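Side-chain contacts in thiosulfate sulfurtransferase YnjE (Escherichia coli, PDB 2WLR), which catalyses the transfer of sulfur from thiosulfate to cyanide, giving thiocyanate and sulfite, as a periplasmic monomer built of rhodanese repeats: residues I293-W296 with P297-I300; G324-S327 with T328-E331; G391-Y394 with E395-D399. One frame throughout, in Å; residues are numbered along the deposited sequence.

Interaction 1. Residues I293-W296 with P297-I300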
ATOM      1  N   ILE A 293      -4.906   8.201   9.999  1.00  9.06           N
ATOM      2  CA  ILE A 293      -5.440   7.145   9.137  1.00  9.45           C
ATOM      3  C   ILE A 293      -6.531   6.435   9.916  1.00 10.07           C
ATOM      4  O   ILE A 293      -6.429   5.290  10.310  1.00 11.08           O
ATOM      5  CB  ILE A 293      -4.316   6.189   8.644  1.00 10.34           C
ATOM      6  CG1 ILE A 293      -3.145   6.990   8.063  1.00  9.43           C
ATOM      7  CG2 ILE A 293      -4.875   5.197   7.627  1.00  9.56           C
ATOM      8  CD1 ILE A 293      -3.530   7.822   6.872  1.00 10.98           C
ATOM      9  N   ARG A 294      -7.597   7.194  10.132  1.00 10.77           N
ATOM     10  CA  ARG A 294      -8.766   6.726  10.840  1.00 10.89           C
ATOM     11  C   ARG A 294     -10.002   6.988  10.008  1.00 11.13           C
ATOM     12  O   ARG A 294      -9.986   7.891   9.162  1.00 12.39           O
ATOM     13  CB  ARG A 294      -8.846   7.403  12.213  1.00 11.13           C
ATOM     14  CG  ARG A 294      -7.668   7.040  13.111  1.00 12.08           C
ATOM     15  CD  ARG A 294      -7.680   7.749  14.482  1.00 12.64           C
ATOM     16  NE  ARG A 294      -8.756   7.253  15.324  1.00 12.53           N
ATOM     17  CZ  ARG A 294      -9.353   7.961  16.289  1.00 13.24           C
ATOM     18  NH1 ARG A 294      -9.027   9.228  16.494  1.00 16.60           N
ATOM     19  NH2 ARG A 294     -10.326   7.397  17.003  1.00 15.73           N
ATOM     20  N   SER A 295     -11.038   6.186  10.200  1.00 10.95           N
ATOM     21  CA  SER A 295     -12.290   6.368   9.434  1.00 11.24           C
ATOM     22  C   SER A 295     -12.859   7.731   9.791  1.00 11.93           C
ATOM     23  O   SER A 295     -12.594   8.251  10.876  1.00 12.16           O
ATOM     24  CB  SER A 295     -13.292   5.268   9.741  1.00 11.75           C
ATOM     25  OG  SER A 295     -13.725   5.314  11.100  1.00 12.81           O
ATOM     26  N   TRP A 296     -13.648   8.297   8.900  1.00 11.59           N
ATOM     27  CA  TRP A 296     -14.256   9.597   9.177  1.00 12.13           C
ATOM     28  C   TRP A 296     -15.066   9.622  10.514  1.00 12.14           C
ATOM     29  O   TRP A 296     -14.916  10.579  11.267  1.00 13.26           O
ATOM     30  CB  TRP A 296     -15.099  10.062   7.964  1.00 12.36           C
ATOM     31  CG  TRP A 296     -15.529  11.462   8.073  1.00 12.18           C
ATOM     32  CD1 TRP A 296     -16.799  11.912   8.314  1.00 14.57           C
ATOM     33  CD2 TRP A 296     -14.712  12.611   7.933  1.00 10.82           C
ATOM     34  NE1 TRP A 296     -16.797  13.266   8.336  1.00 13.20           N
ATOM     35  CE2 TRP A 296     -15.539  13.737   8.098  1.00 11.95           C
ATOM     36  CE3 TRP A 296     -13.345  12.810   7.679  1.00 13.18           C
ATOM     37  CZ2 TRP A 296     -15.046  15.025   8.032  1.00 11.86           C
ATOM     38  CZ3 TRP A 296     -12.865  14.082   7.618  1.00 13.24           C
ATOM     39  CH2 TRP A 296     -13.714  15.190   7.795  1.00 11.92           C
ATOM     40  N   PRO A 297     -15.889   8.595  10.808  1.00 13.74           N
ATOM     41  CA  PRO A 297     -16.569   8.590  12.134  1.00 13.24           C
ATOM     42  C   PRO A 297     -15.604   8.686  13.331  1.00 14.70           C
ATOM     43  O   PRO A 297     -15.932   9.279  14.362  1.00 15.32           O
ATOM     44  CB  PRO A 297     -17.316   7.266  12.134  1.00 14.30           C
ATOM     45  CG  PRO A 297     -17.633   7.055  10.677  1.00 14.52           C
ATOM     46  CD  PRO A 297     -16.375   7.508   9.949  1.00 13.65           C
ATOM     47  N   GLU A 298     -14.425   8.072  13.211  1.00 13.32           N
ATOM     48  CA  GLU A 298     -13.388   8.243  14.220  1.00 13.29           C
ATOM     49  C   GLU A 298     -12.824   9.674  14.228  1.00 13.39           C
ATOM     50  O   GLU A 298     -12.646  10.297  15.278  1.00 13.76           O
ATOM     51  CB  GLU A 298     -12.237   7.260  13.960  1.00 13.35           C
ATOM     52  CG  GLU A 298     -12.536   5.822  14.254  1.00 13.51           C
ATOM     53  CD  GLU A 298     -11.438   4.915  13.700  1.00 13.14           C
ATOM     54  OE1 GLU A 298     -10.413   4.759  14.399  1.00 14.90           O
ATOM     55  OE2 GLU A 298     -11.609   4.421  12.567  1.00 12.94           O
ATOM     56  N   PHE A 299     -12.497  10.195  13.048  1.00 13.03           N
ATOM     57  CA  PHE A 299     -11.920  11.525  12.895  1.00 13.75           C
ATOM     58  C   PHE A 299     -12.836  12.608  13.475  1.00 13.99           C
ATOM     59  O   PHE A 299     -12.344  13.571  14.064  1.00 13.55           O
ATOM     60  CB  PHE A 299     -11.620  11.815  11.409  1.00 14.31           C
ATOM     61  CG  PHE A 299     -10.855  13.081  11.163  1.00 13.94           C
ATOM     62  CD1 PHE A 299      -9.467  13.151  11.364  1.00 12.99           C
ATOM     63  CD2 PHE A 299     -11.502  14.229  10.708  1.00 13.15           C
ATOM     64  CE1 PHE A 299      -8.760  14.281  11.132  1.00 13.82           C
ATOM     65  CE2 PHE A 299     -10.772  15.394  10.479  1.00 12.95           C
ATOM     66  CZ  PHE A 299      -9.399  15.418  10.702  1.00 13.47           C
ATOM     67  N   ILE A 300     -14.150  12.429  13.361  1.00 15.55           N
ATOM     68  CA  ILE A 300     -15.071  13.457  13.859  1.00 15.80           C
ATOM     69  C   ILE A 300     -15.584  13.186  15.266  1.00 17.04           C
ATOM     70  O   ILE A 300     -16.260  14.045  15.834  1.00 18.25           O
ATOM     71  CB  ILE A 300     -16.245  13.737  12.870  1.00 16.21           C
ATOM     72  CG1 ILE A 300     -17.178  12.537  12.735  1.00 16.74           C
ATOM     73  CG2 ILE A 300     -15.673  14.214  11.541  1.00 15.26           C
ATOM     74  CD1 ILE A 300     -18.500  12.836  11.942  1.00 19.58           C
TER
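E298 folds back onto R294 and S295 at the start of helix 296-300, where S295 is the N-cap and the E298 carboxylate caps the S295 amide as in a capping box, without the reciprocal E298 N to S295 OG bond. Its CG stands anti to its own carbonyl carbon (chi1 -72°), which directs the chain toward the loop. The CB sits over one face of the R294 guanidinium, 3.6 Å from R294 NH2, and E298 CG passes 3.4 Å from S295 OG. OE1 of E298 takes R294 NE at 3.1 Å in a salt bridge whose two planes stand 77° apart, while R294 NH1 is held by G313 and E314. OE2 of E298 accepts S295 OG at 2.7 Å on its anti lone pair and S295 N at 3.0 Å from above its plane; R370, probably substrate-binding, is a further salt-bridge partner of this oxygen. A leucine here would probably leave the N-cap amide and hydroxyl without their acceptor and deprive both arginines of their shared carboxylate. Further along, W296 CZ3 touches F299 CD2 at 3.4 Å, and I300 CG2 lies 3.8 Å from the centroid of the W296 five-membered ring, 27° off its normal.

Interaction 2. Residues G324-S327 with T328-E331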
ATOM      1  N   GLY A 324     -10.675   4.028   5.726  1.00 12.20           N
ATOM      2  CA  GLY A 324     -11.739   3.189   5.218  1.00 12.94           C
ATOM      3  C   GLY A 324     -13.018   3.376   5.994  1.00 13.32           C
ATOM      4  O   GLY A 324     -13.164   4.337   6.747  1.00 12.60           O
ATOM      5  N   SER A 325     -13.935   2.435   5.786  1.00 14.67           N
ATOM      6  CA  SER A 325     -15.324   2.556   6.241  1.00 17.02           C
ATOM      7  C   SER A 325     -15.490   2.432   7.741  1.00 18.17           C
ATOM      8  O   SER A 325     -16.411   3.015   8.316  1.00 20.56           O
ATOM      9  CB  SER A 325     -16.192   1.508   5.529  1.00 16.60           C
ATOM     10  OG  SER A 325     -15.682   0.205   5.697  1.00 18.36           O
ATOM     11  N   ASP A 326     -14.621   1.657   8.364  1.00 17.67           N
ATOM     12  CA  ASP A 326     -14.587   1.538   9.796  1.00 18.68           C
ATOM     13  C   ASP A 326     -13.159   1.266  10.206  1.00 18.50           C
ATOM     14  O   ASP A 326     -12.233   1.339   9.369  1.00 18.38           O
ATOM     15  CB  ASP A 326     -15.544   0.435  10.260  1.00 19.14           C
ATOM     16  CG  ASP A 326     -15.173  -0.946   9.745  1.00 20.40           C
ATOM     17  OD1 ASP A 326     -13.982  -1.189   9.430  1.00 18.20           O
ATOM     18  OD2 ASP A 326     -16.084  -1.809   9.648  1.00 23.41           O
ATOM     19  N   SER A 327     -12.944   0.938  11.471  1.00 18.28           N
ATOM     20  CA  SER A 327     -11.589   0.881  12.001  1.00 18.41           C
ATOM     21  C   SER A 327     -10.744  -0.310  11.518  1.00 17.78           C
ATOM     22  O   SER A 327      -9.528  -0.310  11.722  1.00 18.64           O
ATOM     23  CB  SER A 327     -11.629   0.941  13.532  1.00 18.47           C
ATOM     24  OG  SER A 327     -12.149  -0.261  14.041  1.00 20.21           O
ATOM     25  N   THR A 328     -11.366  -1.275  10.829  1.00 17.23           N
ATOM     26  CA  THR A 328     -10.686  -2.476  10.346  1.00 16.89           C
ATOM     27  C   THR A 328     -10.615  -2.575   8.808  1.00 16.17           C
ATOM     28  O   THR A 328     -10.274  -3.633   8.279  1.00 17.35           O
ATOM     29  CB  THR A 328     -11.340  -3.749  10.911  1.00 16.90           C
ATOM     30  OG1 THR A 328     -12.760  -3.682  10.727  1.00 19.26           O
ATOM     31  CG2 THR A 328     -11.031  -3.899  12.392  1.00 17.58           C
ATOM     32  N   HIS A 329     -10.904  -1.477   8.112  1.00 14.10           N
ATOM     33  CA  HIS A 329     -10.902  -1.458   6.639  1.00 13.97           C
ATOM     34  C   HIS A 329     -10.137  -0.262   6.111  1.00 12.52           C
ATOM     35  O   HIS A 329      -9.944   0.741   6.794  1.00 11.75           O
ATOM     36  CB  HIS A 329     -12.336  -1.450   6.101  1.00 14.47           C
ATOM     37  CG  HIS A 329     -13.058  -2.742   6.322  1.00 18.10           C
ATOM     38  ND1 HIS A 329     -13.737  -3.026   7.490  1.00 19.27           N
ATOM     39  CD2 HIS A 329     -13.186  -3.838   5.536  1.00 20.92           C
ATOM     40  CE1 HIS A 329     -14.256  -4.240   7.406  1.00 21.30           C
ATOM     41  NE2 HIS A 329     -13.943  -4.751   6.230  1.00 22.90           N
HETATM   42  N   MSE A 330      -9.705  -0.402   4.860  1.00 11.46           N
HETATM   43  CA  MSE A 330      -8.817   0.571   4.222  1.00 10.77           C
HETATM   44  C   MSE A 330      -9.191   0.823   2.770  1.00 10.29           C
HETATM   45  O   MSE A 330      -8.333   1.022   1.902  1.00  9.01           O
HETATM   46  CB  MSE A 330      -7.328   0.106   4.366  1.00  9.99           C
HETATM   47  CG  MSE A 330      -6.722   0.276   5.797  1.00  9.90           C
HETATM   48 SE   MSE A 330      -6.571   2.113   6.167  1.00 13.89          SE
HETATM   49  CE  MSE A 330      -4.858   2.299   5.369  1.00 11.03           C
ATOM     50  N   GLU A 331     -10.493   0.929   2.503  1.00 10.47           N
ATOM     51  CA  GLU A 331     -10.958   1.074   1.127  1.00 11.38           C
ATOM     52  C   GLU A 331     -10.413   2.263   0.340  1.00 10.83           C
ATOM     53  O   GLU A 331     -10.248   2.160  -0.890  1.00 10.92           O
ATOM     54  CB  GLU A 331     -12.501   1.144   1.052  1.00 13.14           C
ATOM     55  CG  GLU A 331     -13.239  -0.078   1.531  1.00 15.53           C
ATOM     56  CD  GLU A 331     -13.670   0.045   2.976  1.00 15.48           C
ATOM     57  OE1 GLU A 331     -12.983   0.746   3.768  1.00 12.58           O
ATOM     58  OE2 GLU A 331     -14.699  -0.586   3.337  1.00 17.39           O
TER
HETATM   59  O   HOH W   1     -10.298   2.824   8.534  1.00 13.11           O
HETATM   60  O   HOH W   2     -14.110  -1.886  12.754  1.00 24.25           O
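D326 OD1 receives H329 ND1 at 2.7 Å in a nearly straight bond (171° at the hydrogen), the oxygen lying in the imidazole plane at the ring edge. Seen from the carboxylate, the same donor comes in on the syn side, 27° out of plane, and T328 N reaches D326 OD1 at 3.0 Å from the opposite face. Two donors thus grip one oxygen. A second carboxylate, that of E331, works as a fork on S325: E331 OE1 accepts S325 N at 2.8 Å, and E331 OE2 accepts S325 OG at 2.7 Å through its syn lone pair. A bend in the E331 chain at chi2 (95°) turns the fork back onto the loop. The backbone lets it come close, since a CB on G324 would run into both H329 O and E331 OE1.

Beyond this shell, a type I turn from D326 to H329 sets the spacing, closed by a weak bond from H329 N to D326 O. A water donates to D326 O and H329 O at 2.6 and 2.7 Å. S327 OG is anchored on G305 O, while M330 packs against R370 on helix 369-380. With ND1 as the donor and an anionic oxygen as its acceptor, the imidazole of H329 would probably be stabilised in its protonated form, and its rotation about the CB-CG bond is likely to be restrained by this bond.

Interaction 3. Residues G391-Y394 with E395-D399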
ATOM      1  N   GLY A 391       1.972   5.274  19.286  1.00 10.20           N
ATOM      2  CA  GLY A 391       0.940   5.396  20.320  1.00 10.44           C
ATOM      3  C   GLY A 391      -0.451   5.725  19.791  1.00 10.55           C
ATOM      4  O   GLY A 391      -1.471   5.209  20.283  1.00 10.85           O
ATOM      5  N   GLY A 392      -0.494   6.605  18.795  1.00 10.94           N
ATOM      6  CA  GLY A 392      -1.738   6.969  18.150  1.00 11.06           C
ATOM      7  C   GLY A 392      -2.762   7.545  19.096  1.00 11.68           C
ATOM      8  O   GLY A 392      -2.436   8.178  20.119  1.00 11.37           O
ATOM      9  N   TRP A 393      -4.017   7.315  18.759  1.00 11.55           N
ATOM     10  CA  TRP A 393      -5.107   7.866  19.543  1.00 12.25           C
ATOM     11  C   TRP A 393      -5.188   7.182  20.903  1.00 13.14           C
ATOM     12  O   TRP A 393      -5.534   7.808  21.900  1.00 13.00           O
ATOM     13  CB  TRP A 393      -6.420   7.735  18.774  1.00 13.38           C
ATOM     14  CG  TRP A 393      -7.610   8.106  19.613  1.00 12.11           C
ATOM     15  CD1 TRP A 393      -8.581   7.275  20.054  1.00 15.69           C
ATOM     16  CD2 TRP A 393      -7.958   9.422  20.049  1.00 14.28           C
ATOM     17  NE1 TRP A 393      -9.517   7.992  20.786  1.00 16.37           N
ATOM     18  CE2 TRP A 393      -9.148   9.307  20.799  1.00 14.47           C
ATOM     19  CE3 TRP A 393      -7.357  10.666  19.918  1.00 13.57           C
ATOM     20  CZ2 TRP A 393      -9.758  10.423  21.410  1.00 14.15           C
ATOM     21  CZ3 TRP A 393      -7.940  11.766  20.516  1.00 13.19           C
ATOM     22  CH2 TRP A 393      -9.146  11.633  21.241  1.00 14.76           C
ATOM     23  N   TYR A 394      -4.853   5.906  20.977  1.00 13.11           N
ATOM     24  CA  TYR A 394      -4.872   5.214  22.272  1.00 12.91           C
ATOM     25  C   TYR A 394      -3.963   5.854  23.300  1.00 13.25           C
ATOM     26  O   TYR A 394      -4.354   6.072  24.442  1.00 15.21           O
ATOM     27  CB  TYR A 394      -4.476   3.732  22.096  1.00 13.49           C
ATOM     28  CG  TYR A 394      -4.833   2.759  23.212  1.00 13.39           C
ATOM     29  CD1 TYR A 394      -5.813   3.049  24.171  1.00 14.25           C
ATOM     30  CD2 TYR A 394      -4.238   1.512  23.273  1.00 14.01           C
ATOM     31  CE1 TYR A 394      -6.129   2.134  25.177  1.00 15.19           C
ATOM     32  CE2 TYR A 394      -4.547   0.603  24.266  1.00 16.13           C
ATOM     33  CZ  TYR A 394      -5.514   0.908  25.201  1.00 16.29           C
ATOM     34  OH  TYR A 394      -5.791  -0.045  26.163  1.00 19.79           O
ATOM     35  N   GLU A 395      -2.739   6.163  22.910  1.00 13.91           N
ATOM     36  CA  GLU A 395      -1.826   6.830  23.804  1.00 14.02           C
ATOM     37  C   GLU A 395      -2.250   8.272  24.043  1.00 14.35           C
ATOM     38  O   GLU A 395      -2.318   8.712  25.210  1.00 14.01           O
ATOM     39  CB  GLU A 395      -0.409   6.765  23.257  1.00 13.62           C
ATOM     40  CG  GLU A 395       0.612   7.316  24.251  1.00 14.58           C
ATOM     41  CD  GLU A 395       1.990   7.459  23.702  1.00 18.20           C
ATOM     42  OE1 GLU A 395       2.168   7.738  22.487  1.00 18.65           O
ATOM     43  OE2 GLU A 395       2.905   7.329  24.537  1.00 19.38           O
ATOM     44  N   TRP A 396      -2.505   9.015  22.973  1.00 14.18           N
ATOM     45  CA  TRP A 396      -2.772  10.456  23.074  1.00 14.89           C
ATOM     46  C   TRP A 396      -3.899  10.699  24.053  1.00 15.92           C
ATOM     47  O   TRP A 396      -3.764  11.510  24.985  1.00 16.15           O
ATOM     48  CB  TRP A 396      -3.138  11.015  21.706  1.00 13.50           C
ATOM     49  CG  TRP A 396      -3.276  12.488  21.647  1.00 12.80           C
ATOM     50  CD1 TRP A 396      -4.418  13.203  21.751  1.00 14.86           C
ATOM     51  CD2 TRP A 396      -2.236  13.416  21.380  1.00 12.75           C
ATOM     52  NE1 TRP A 396      -4.163  14.524  21.590  1.00 13.32           N
ATOM     53  CE2 TRP A 396      -2.826  14.705  21.365  1.00 15.13           C
ATOM     54  CE3 TRP A 396      -0.855  13.303  21.169  1.00 14.73           C
ATOM     55  CZ2 TRP A 396      -2.089  15.860  21.145  1.00 15.71           C
ATOM     56  CZ3 TRP A 396      -0.126  14.460  20.952  1.00 16.29           C
ATOM     57  CH2 TRP A 396      -0.747  15.720  20.936  1.00 16.48           C
ATOM     58  N   SER A 397      -4.986   9.969  23.886  1.00 16.67           N
ATOM     59  CA  SER A 397      -6.200  10.205  24.653  1.00 18.05           C
ATOM     60  C   SER A 397      -6.156   9.577  26.043  1.00 19.31           C
ATOM     61  O   SER A 397      -7.085   9.771  26.835  1.00 20.52           O
ATOM     62  CB  SER A 397      -7.433   9.734  23.856  1.00 17.93           C
ATOM     63  OG  SER A 397      -7.501   8.323  23.694  1.00 17.87           O
ATOM     64  N   SER A 398      -5.091   8.844  26.355  1.00 20.46           N
ATOM     65  CA  SER A 398      -4.899   8.296  27.708  1.00 21.39           C
ATOM     66  C   SER A 398      -4.629   9.423  28.707  1.00 22.17           C
ATOM     67  O   SER A 398      -4.846   9.248  29.915  1.00 22.80           O
ATOM     68  CB  SER A 398      -3.780   7.242  27.746  1.00 21.32           C
ATOM     69  OG  SER A 398      -2.506   7.835  27.644  1.00 24.11           O
ATOM     70  N   ASP A 399      -4.151  10.557  28.199  1.00 22.41           N
ATOM     71  CA  ASP A 399      -4.011  11.793  28.972  1.00 23.52           C
ATOM     72  C   ASP A 399      -5.051  12.850  28.531  1.00 23.52           C
ATOM     73  O   ASP A 399      -4.914  13.440  27.459  1.00 21.90           O
ATOM     74  CB  ASP A 399      -2.601  12.339  28.774  1.00 24.02           C
ATOM     75  CG  ASP A 399      -2.296  13.529  29.662  1.00 26.74           C
ATOM     76  OD1 ASP A 399      -3.195  13.933  30.419  1.00 30.15           O
ATOM     77  OD2 ASP A 399      -1.155  14.050  29.595  1.00 29.42           O
TER
HETATM   78  O   HOH W   3       4.064   6.082  21.140  1.00 16.53           O
HETATM   79  O   HOH W   4      -7.126   6.163  25.135  1.00 17.72           O
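S397 CB covers one face of the W393 indole, 3.5 Å from the centroid of the six-membered ring and only 14° off its normal, a close CH-pi contact. The other face of the same indole carries the guanidinium of R294 in a cation-pi interaction, so the ring is sandwiched between a serine methylene and a charge; W393 NE1 is held by P311 O. W396 CD1 comes obliquely to W393 CZ3, at 4.0 Å, on the S397 side of the indole plane, with the two side chains crossing at about a right angle and W396 NE1 bound to P403 O. The ring of Y394 turns to an edge-to-face partner, Y308.

What holds S397 over the indole is the W393 carbonyl. W393 O accepts S397 N at 3.0 Å and S397 OG at 2.7 Å, from opposite faces of its plane. The hydroxyl gets there because OG lies between the backbone N and the carbonyl carbon of S397 (chi1 68°), and a water spans S397 OG and Y394 O. One residue on, S398 OG donates to E395 O at 2.6 Å, in the carbonyl plane and on a lone pair.

At the other end of the segment, E395 CB rests 3.5 Å from G391 CA. A CB on G391 would fall on E395 OE1, an oxygen that also bonds to Y389 OH and accepts from a water weakly bonded to G391 N. G392 takes a positive phi (59°), a conformation readily open to a residue without a side chain. The Gly-Gly turn from strand 386-389 into a short helix recurs in rhodanese domains, Gly-Gly-Trp also occurring in the second repeat of this protein; here Y394 is backbone-bonded to G366 of the loop that follows the active-site cysteine C365.

In the fold
All three contacts belong to the third rhodanese repeat and follow strands of one five-stranded parallel sheet: interaction 1 comes after strand 288-292, interaction 2 after strand 319-320 and interaction 3 after strand 386-389, in that order along the chain. The centres of interactions 1 and 2 are about 9 Å apart, and S295 CB lies 3.1 Å from G324 O. The centre of interaction 3 lies about 15 Å from that of interaction 1, which it touches through R294 and W393, and about 20 Å from that of interaction 2. Interactions 1 and 2 reach R370, which probably binds substrate, and 391-399 the loop of the persulfide-forming C365, so all three lie round that site.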